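Local structure of dermonecrotic toxin (Pasteurella multocida, 2EBF) at residues A[48-58]-A[72-83]. The protein is a mitogenic toxin that induces bone resorption and is associated with progressive atrophic rhinitis in pigs, its C-terminal region carrying a membrane localization domain and a thiol protease-like catalytic triad. Residues are numbered along the deposited sequence; the frame is centred on the assembly and turned at random.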
ATOM      1  N   LEU A  48      -5.824  26.423  -8.534  1.00 31.17           N
ATOM      2  CA  LEU A  48      -7.269  26.686  -8.543  1.00 30.76           C
ATOM      3  C   LEU A  48      -7.701  27.866  -9.414  1.00 30.84           C
ATOM      4  O   LEU A  48      -8.827  28.333  -9.299  1.00 29.55           O
ATOM      5  CB  LEU A  48      -7.780  26.870  -7.116  1.00 30.85           C
ATOM      6  CG  LEU A  48      -7.640  25.640  -6.207  1.00 31.12           C
ATOM      7  CD1 LEU A  48      -8.027  25.990  -4.799  1.00 30.40           C
ATOM      8  CD2 LEU A  48      -8.477  24.462  -6.743  1.00 30.73           C
ATOM      9  N   GLU A  49      -6.818  28.323 -10.303  1.00 30.95           N
ATOM     10  CA  GLU A  49      -7.123  29.473 -11.171  1.00 31.71           C
ATOM     11  C   GLU A  49      -8.307  29.246 -12.106  1.00 31.45           C
ATOM     12  O   GLU A  49      -8.950  30.203 -12.540  1.00 30.89           O
ATOM     13  CB  GLU A  49      -5.899  29.908 -11.984  1.00 32.35           C
ATOM     14  CG  GLU A  49      -4.748  30.427 -11.141  1.00 35.55           C
ATOM     15  CD  GLU A  49      -3.698  29.364 -10.837  1.00 39.69           C
ATOM     16  OE1 GLU A  49      -2.504  29.736 -10.752  1.00 43.78           O
ATOM     17  OE2 GLU A  49      -4.047  28.170 -10.688  1.00 38.30           O
ATOM     18  N   GLY A  50      -8.587  27.983 -12.422  1.00 31.00           N
ATOM     19  CA  GLY A  50      -9.684  27.660 -13.322  1.00 30.77           C
ATOM     20  C   GLY A  50     -10.911  27.064 -12.657  1.00 30.58           C
ATOM     21  O   GLY A  50     -11.778  26.506 -13.333  1.00 31.29           O
ATOM     22  N   VAL A  51     -10.984  27.175 -11.333  1.00 29.48           N
ATOM     23  CA  VAL A  51     -12.096  26.626 -10.579  1.00 28.81           C
ATOM     24  C   VAL A  51     -12.831  27.791  -9.925  1.00 28.51           C
ATOM     25  O   VAL A  51     -12.219  28.592  -9.225  1.00 28.43           O
ATOM     26  CB  VAL A  51     -11.606  25.633  -9.486  1.00 29.01           C
ATOM     27  CG1 VAL A  51     -12.773  25.099  -8.665  1.00 28.82           C
ATOM     28  CG2 VAL A  51     -10.817  24.488 -10.093  1.00 27.97           C
ATOM     29  N   TRP A  52     -14.139  27.875 -10.168  1.00 27.86           N
ATOM     30  CA  TRP A  52     -14.979  28.926  -9.615  1.00 27.60           C
ATOM     31  C   TRP A  52     -14.884  28.966  -8.103  1.00 26.76           C
ATOM     32  O   TRP A  52     -14.766  27.921  -7.449  1.00 26.09           O
ATOM     33  CB  TRP A  52     -16.447  28.692  -9.964  1.00 27.97           C
ATOM     34  CG  TRP A  52     -16.859  28.951 -11.382  1.00 28.76           C
ATOM     35  CD1 TRP A  52     -16.219  29.723 -12.323  1.00 29.57           C
ATOM     36  CD2 TRP A  52     -18.050  28.463 -12.005  1.00 29.37           C
ATOM     37  NE1 TRP A  52     -16.944  29.723 -13.502  1.00 29.00           N
ATOM     38  CE2 TRP A  52     -18.068  28.958 -13.328  1.00 28.75           C
ATOM     39  CE3 TRP A  52     -19.108  27.649 -11.566  1.00 28.89           C
ATOM     40  CZ2 TRP A  52     -19.101  28.664 -14.221  1.00 29.36           C
ATOM     41  CZ3 TRP A  52     -20.129  27.351 -12.455  1.00 29.90           C
ATOM     42  CH2 TRP A  52     -20.115  27.860 -13.772  1.00 29.64           C
ATOM     43  N   THR A  53     -14.932  30.177  -7.558  1.00 26.66           N
ATOM     44  CA  THR A  53     -15.073  30.382  -6.117  1.00 26.58           C
ATOM     45  C   THR A  53     -16.557  30.277  -5.751  1.00 26.77           C
ATOM     46  O   THR A  53     -17.400  30.331  -6.641  1.00 26.66           O
ATOM     47  CB  THR A  53     -14.573  31.773  -5.716  1.00 26.76           C
ATOM     48  OG1 THR A  53     -15.302  32.770  -6.455  1.00 27.39           O
ATOM     49  CG2 THR A  53     -13.070  31.899  -5.997  1.00 27.46           C
ATOM     50  N   PRO A  54     -16.884  30.115  -4.447  1.00 26.71           N
ATOM     51  CA  PRO A  54     -18.288  30.033  -4.013  1.00 27.42           C
ATOM     52  C   PRO A  54     -19.169  31.215  -4.441  1.00 28.03           C
ATOM     53  O   PRO A  54     -20.326  31.001  -4.809  1.00 28.13           O
ATOM     54  CB  PRO A  54     -18.180  29.971  -2.476  1.00 27.16           C
ATOM     55  CG  PRO A  54     -16.860  29.375  -2.225  1.00 26.87           C
ATOM     56  CD  PRO A  54     -15.965  29.946  -3.309  1.00 27.04           C
ATOM     57  N   GLU A  55     -18.641  32.442  -4.396  1.00 28.91           N
ATOM     58  CA  GLU A  55     -19.422  33.619  -4.830  1.00 29.53           C
ATOM     59  C   GLU A  55     -19.805  33.523  -6.297  1.00 28.93           C
ATOM     60  O   GLU A  55     -20.920  33.867  -6.682  1.00 29.26           O
ATOM     61  CB  GLU A  55     -18.669  34.933  -4.593  1.00 30.40           C
ATOM     62  CG  GLU A  55     -18.492  35.335  -3.131  1.00 34.07           C
ATOM     63  CD  GLU A  55     -19.794  35.551  -2.368  1.00 37.30           C
ATOM     64  OE1 GLU A  55     -20.836  35.913  -2.963  1.00 39.06           O
ATOM     65  OE2 GLU A  55     -19.765  35.368  -1.136  1.00 41.08           O
ATOM     66  N   VAL A  56     -18.881  33.048  -7.115  1.00 28.52           N
ATOM     67  CA  VAL A  56     -19.157  32.889  -8.529  1.00 27.78           C
ATOM     68  C   VAL A  56     -20.228  31.797  -8.741  1.00 28.62           C
ATOM     69  O   VAL A  56     -21.190  31.992  -9.495  1.00 28.27           O
ATOM     70  CB  VAL A  56     -17.858  32.602  -9.314  1.00 27.88           C
ATOM     71  CG1 VAL A  56     -18.167  32.027 -10.669  1.00 26.46           C
ATOM     72  CG2 VAL A  56     -17.037  33.878  -9.458  1.00 25.84           C
ATOM     73  N   LEU A  57     -20.066  30.670  -8.052  1.00 28.57           N
ATOM     74  CA  LEU A  57     -21.050  29.585  -8.111  1.00 29.65           C
ATOM     75  C   LEU A  57     -22.456  30.069  -7.758  1.00 30.30           C
ATOM     76  O   LEU A  57     -23.424  29.710  -8.433  1.00 30.25           O
ATOM     77  CB  LEU A  57     -20.669  28.454  -7.154  1.00 29.07           C
ATOM     78  CG  LEU A  57     -20.911  26.986  -7.553  1.00 30.49           C
ATOM     79  CD1 LEU A  57     -21.313  26.149  -6.344  1.00 28.74           C
ATOM     80  CD2 LEU A  57     -21.867  26.761  -8.730  1.00 26.63           C
ATOM     81  N   LYS A  58     -22.543  30.882  -6.699  1.00 31.23           N
ATOM     82  CA  LYS A  58     -23.799  31.415  -6.170  1.00 32.54           C
ATOM     83  C   LYS A  58     -24.625  32.127  -7.221  1.00 32.86           C
ATOM     84  O   LYS A  58     -25.846  31.998  -7.242  1.00 32.87           O
ATOM     85  CB  LYS A  58     -23.519  32.388  -5.019  1.00 32.58           C
ATOM     86  CG  LYS A  58     -23.508  31.766  -3.636  1.00 35.25           C
ATOM     87  CD  LYS A  58     -22.443  32.409  -2.765  1.00 37.42           C
ATOM     88  CE  LYS A  58     -22.917  32.657  -1.351  1.00 39.09           C
ATOM     89  NZ  LYS A  58     -23.279  34.100  -1.191  1.00 40.24           N
ATOM     90  N   TYR A  72     -27.097  21.738  -1.781  1.00 32.67           N
ATOM     91  CA  TYR A  72     -26.433  22.907  -2.354  1.00 32.00           C
ATOM     92  C   TYR A  72     -25.538  23.601  -1.325  1.00 32.13           C
ATOM     93  O   TYR A  72     -24.401  23.968  -1.634  1.00 31.71           O
ATOM     94  CB  TYR A  72     -27.486  23.860  -2.928  1.00 31.78           C
ATOM     95  CG  TYR A  72     -26.967  25.102  -3.646  1.00 31.39           C
ATOM     96  CD1 TYR A  72     -27.774  26.233  -3.771  1.00 31.04           C
ATOM     97  CD2 TYR A  72     -25.682  25.149  -4.189  1.00 30.62           C
ATOM     98  CE1 TYR A  72     -27.317  27.381  -4.436  1.00 31.79           C
ATOM     99  CE2 TYR A  72     -25.220  26.283  -4.853  1.00 31.21           C
ATOM    100  CZ  TYR A  72     -26.035  27.392  -4.973  1.00 31.28           C
ATOM    101  OH  TYR A  72     -25.564  28.511  -5.618  1.00 31.10           O
ATOM    102  N   LYS A  73     -26.041  23.759  -0.101  1.00 32.17           N
ATOM    103  CA  LYS A  73     -25.240  24.319   0.985  1.00 32.65           C
ATOM    104  C   LYS A  73     -23.931  23.552   1.190  1.00 31.98           C
ATOM    105  O   LYS A  73     -22.877  24.159   1.329  1.00 31.78           O
ATOM    106  CB  LYS A  73     -26.045  24.384   2.285  1.00 32.98           C
ATOM    107  CG  LYS A  73     -25.183  24.495   3.540  1.00 36.33           C
ATOM    108  CD  LYS A  73     -25.871  25.199   4.709  1.00 40.30           C
ATOM    109  CE  LYS A  73     -27.139  24.493   5.152  1.00 43.25           C
ATOM    110  NZ  LYS A  73     -28.344  25.090   4.491  1.00 46.27           N
ATOM    111  N   ARG A  74     -24.001  22.222   1.195  1.00 31.50           N
ATOM    112  CA  ARG A  74     -22.808  21.397   1.382  1.00 31.26           C
ATOM    113  C   ARG A  74     -21.846  21.479   0.199  1.00 30.00           C
ATOM    114  O   ARG A  74     -20.639  21.374   0.374  1.00 29.87           O
ATOM    115  CB  ARG A  74     -23.184  19.946   1.661  1.00 31.87           C
ATOM    116  CG  ARG A  74     -23.666  19.723   3.090  1.00 35.74           C
ATOM    117  CD  ARG A  74     -23.803  18.250   3.387  1.00 41.46           C
ATOM    118  NE  ARG A  74     -24.882  17.673   2.596  1.00 45.29           N
ATOM    119  CZ  ARG A  74     -26.002  17.163   3.097  1.00 47.29           C
ATOM    120  NH1 ARG A  74     -26.201  17.128   4.416  1.00 47.81           N
ATOM    121  NH2 ARG A  74     -26.919  16.674   2.267  1.00 47.91           N
ATOM    122  N   ILE A  75     -22.387  21.674  -0.995  1.00 29.11           N
ATOM    123  CA  ILE A  75     -21.564  21.897  -2.186  1.00 28.63           C
ATOM    124  C   ILE A  75     -20.776  23.218  -2.072  1.00 28.65           C
ATOM    125  O   ILE A  75     -19.561  23.248  -2.304  1.00 28.06           O
ATOM    126  CB  ILE A  75     -22.427  21.781  -3.476  1.00 28.59           C
ATOM    127  CG1 ILE A  75     -22.630  20.288  -3.814  1.00 28.40           C
ATOM    128  CG2 ILE A  75     -21.807  22.544  -4.647  1.00 28.25           C
ATOM    129  CD1 ILE A  75     -23.774  19.996  -4.777  1.00 28.02           C
ATOM    130  N   LEU A  76     -21.469  24.285  -1.673  1.00 28.61           N
ATOM    131  CA  LEU A  76     -20.851  25.603  -1.446  1.00 28.63           C
ATOM    132  C   LEU A  76     -19.812  25.564  -0.337  1.00 28.34           C
ATOM    133  O   LEU A  76     -18.740  26.179  -0.450  1.00 28.60           O
ATOM    134  CB  LEU A  76     -21.925  26.639  -1.083  1.00 28.71           C
ATOM    135  CG  LEU A  76     -22.797  27.166  -2.219  1.00 29.81           C
ATOM    136  CD1 LEU A  76     -23.986  27.932  -1.640  1.00 31.20           C
ATOM    137  CD2 LEU A  76     -21.987  28.056  -3.169  1.00 29.44           C
ATOM    138  N   ALA A  77     -20.133  24.843   0.734  1.00 28.05           N
ATOM    139  CA  ALA A  77     -19.216  24.685   1.866  1.00 27.69           C
ATOM    140  C   ALA A  77     -17.935  23.984   1.439  1.00 27.66           C
ATOM    141  O   ALA A  77     -16.839  24.418   1.797  1.00 27.55           O
ATOM    142  CB  ALA A  77     -19.884  23.917   2.996  1.00 27.62           C
ATOM    143  N   LYS A  78     -18.078  22.893   0.683  1.00 27.57           N
ATOM    144  CA  LYS A  78     -16.925  22.137   0.192  1.00 27.37           C
ATOM    145  C   LYS A  78     -16.083  22.948  -0.803  1.00 27.42           C
ATOM    146  O   LYS A  78     -14.852  22.877  -0.787  1.00 27.35           O
ATOM    147  CB  LYS A  78     -17.350  20.796  -0.422  1.00 27.23           C
ATOM    148  CG  LYS A  78     -16.150  19.912  -0.790  1.00 27.52           C
ATOM    149  CD  LYS A  78     -16.288  18.485  -0.305  1.00 31.19           C
ATOM    150  CE  LYS A  78     -16.644  18.432   1.160  1.00 31.48           C
ATOM    151  NZ  LYS A  78     -16.250  17.179   1.846  1.00 31.40           N
ATOM    152  N   LEU A  79     -16.741  23.715  -1.662  1.00 27.24           N
ATOM    153  CA  LEU A  79     -16.015  24.571  -2.599  1.00 27.50           C
ATOM    154  C   LEU A  79     -15.162  25.580  -1.821  1.00 27.92           C
ATOM    155  O   LEU A  79     -14.007  25.832  -2.171  1.00 27.94           O
ATOM    156  CB  LEU A  79     -16.982  25.317  -3.514  1.00 27.43           C
ATOM    157  CG  LEU A  79     -16.659  25.474  -5.010  1.00 28.14           C
ATOM    158  CD1 LEU A  79     -17.310  26.719  -5.574  1.00 26.33           C
ATOM    159  CD2 LEU A  79     -15.170  25.379  -5.367  1.00 27.40           C
ATOM    160  N   GLN A  80     -15.728  26.142  -0.757  1.00 28.49           N
ATOM    161  CA  GLN A  80     -14.987  27.085   0.069  1.00 29.48           C
ATOM    162  C   GLN A  80     -13.766  26.440   0.716  1.00 29.54           C
ATOM    163  O   GLN A  80     -12.687  27.026   0.700  1.00 29.79           O
ATOM    164  CB  GLN A  80     -15.878  27.742   1.125  1.00 29.62           C
ATOM    165  CG  GLN A  80     -15.168  28.875   1.866  1.00 32.18           C
ATOM    166  CD  GLN A  80     -14.662  29.971   0.929  1.00 35.74           C
ATOM    167  OE1 GLN A  80     -13.457  30.091   0.689  1.00 39.67           O
ATOM    168  NE2 GLN A  80     -15.583  30.761   0.384  1.00 37.21           N
ATOM    169  N   ARG A  81     -13.941  25.237   1.267  1.00 29.47           N
ATOM    170  CA  ARG A  81     -12.833  24.489   1.870  1.00 30.36           C
ATOM    171  C   ARG A  81     -11.707  24.238   0.871  1.00 29.46           C
ATOM    172  O   ARG A  81     -10.535  24.299   1.238  1.00 29.93           O
ATOM    173  CB  ARG A  81     -13.305  23.156   2.468  1.00 30.39           C
ATOM    174  CG  ARG A  81     -14.035  23.277   3.804  1.00 32.62           C
ATOM    175  CD  ARG A  81     -14.136  21.912   4.519  1.00 33.34           C
ATOM    176  NE  ARG A  81     -12.829  21.436   4.993  1.00 39.71           N
ATOM    177  CZ  ARG A  81     -12.531  20.173   5.312  1.00 41.73           C
ATOM    178  NH1 ARG A  81     -13.438  19.199   5.222  1.00 41.47           N
ATOM    179  NH2 ARG A  81     -11.302  19.877   5.720  1.00 43.30           N
ATOM    180  N   ILE A  82     -12.061  23.944  -0.383  1.00 28.64           N
ATOM    181  CA  ILE A  82     -11.071  23.717  -1.441  1.00 28.03           C
ATOM    182  C   ILE A  82     -10.212  24.961  -1.643  1.00 28.40           C
ATOM    183  O   ILE A  82      -8.977  24.881  -1.648  1.00 28.06           O
ATOM    184  CB  ILE A  82     -11.757  23.289  -2.764  1.00 27.74           C
ATOM    185  CG1 ILE A  82     -12.257  21.850  -2.633  1.00 27.42           C
ATOM    186  CG2 ILE A  82     -10.807  23.409  -3.974  1.00 27.13           C
ATOM    187  CD1 ILE A  82     -13.419  21.544  -3.511  1.00 24.52           C
ATOM    188  N   HIS A  83     -10.873  26.108  -1.772  1.00 29.44           N
ATOM    189  CA  HIS A  83     -10.187  27.383  -1.984  1.00 30.90           C
ATOM    190  C   HIS A  83      -9.366  27.845  -0.775  1.00 32.10           C
ATOM    191  O   HIS A  83      -8.399  28.594  -0.935  1.00 32.09           O
ATOM    192  CB  HIS A  83     -11.178  28.463  -2.442  1.00 30.55           C
ATOM    193  CG  HIS A  83     -11.584  28.325  -3.880  1.00 30.80           C
ATOM    194  ND1 HIS A  83     -10.809  28.795  -4.922  1.00 30.50           N
ATOM    195  CD2 HIS A  83     -12.675  27.757  -4.453  1.00 30.09           C
ATOM    196  CE1 HIS A  83     -11.404  28.524  -6.070  1.00 31.05           C
ATOM    197  NE2 HIS A  83     -12.543  27.903  -5.814  1.00 30.81           N
TER
HETATM  198  O   HOH W   1     -27.274  30.542  -5.666  1.00 35.86           O
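His83 reaches the loop before helix 54-60 because its CG stands anti to the carbonyl carbon (chi1 -76°) and its ring plane is nearly perpendicular to the plane of CA, CB and CG. NE2 thereby donates to Trp52 O at 2.8 Å, with an N-H...O angle of 148°; the nitrogen lies above the carbonyl plane, and the oxygen is tilted somewhat from the ring plane. Over one ring face comes the methyl of Thr53, CG2 4.0 Å from the His83 centroid in a CH-pi contact, and this methyl suits threonine to the N-cap position. Leu57 N to Thr53 O is the first i to i+4 bond of the helix. Pro54, which has no N-H to lose in the first helical turn, is a knob among Leu76, Leu79, Gln80 and His83. One turn on, Leu57 fills the next hole, its CD1 3.8 Å from Leu76 CD2 and also against Ile75 and the edge of the Tyr72 ring. Tyr72 CG, anti to its own N (chi1 -176°), sends the hydroxyl toward Lys58, in helix 54-60. Helices 54-58 and 72-83 run roughly antiparallel within the membrane localization domain, and helix 115-129 packs on Val51 and Trp52. Aliphatic chains of Pro54, Leu57, Leu76 and Leu79 thus fill the middle; at one end the bond to Trp52 O requires the proton on His83 NE2, and at the other a water joins Tyr72 OH (2.7 Å) to Lys58 O (2.6 Å).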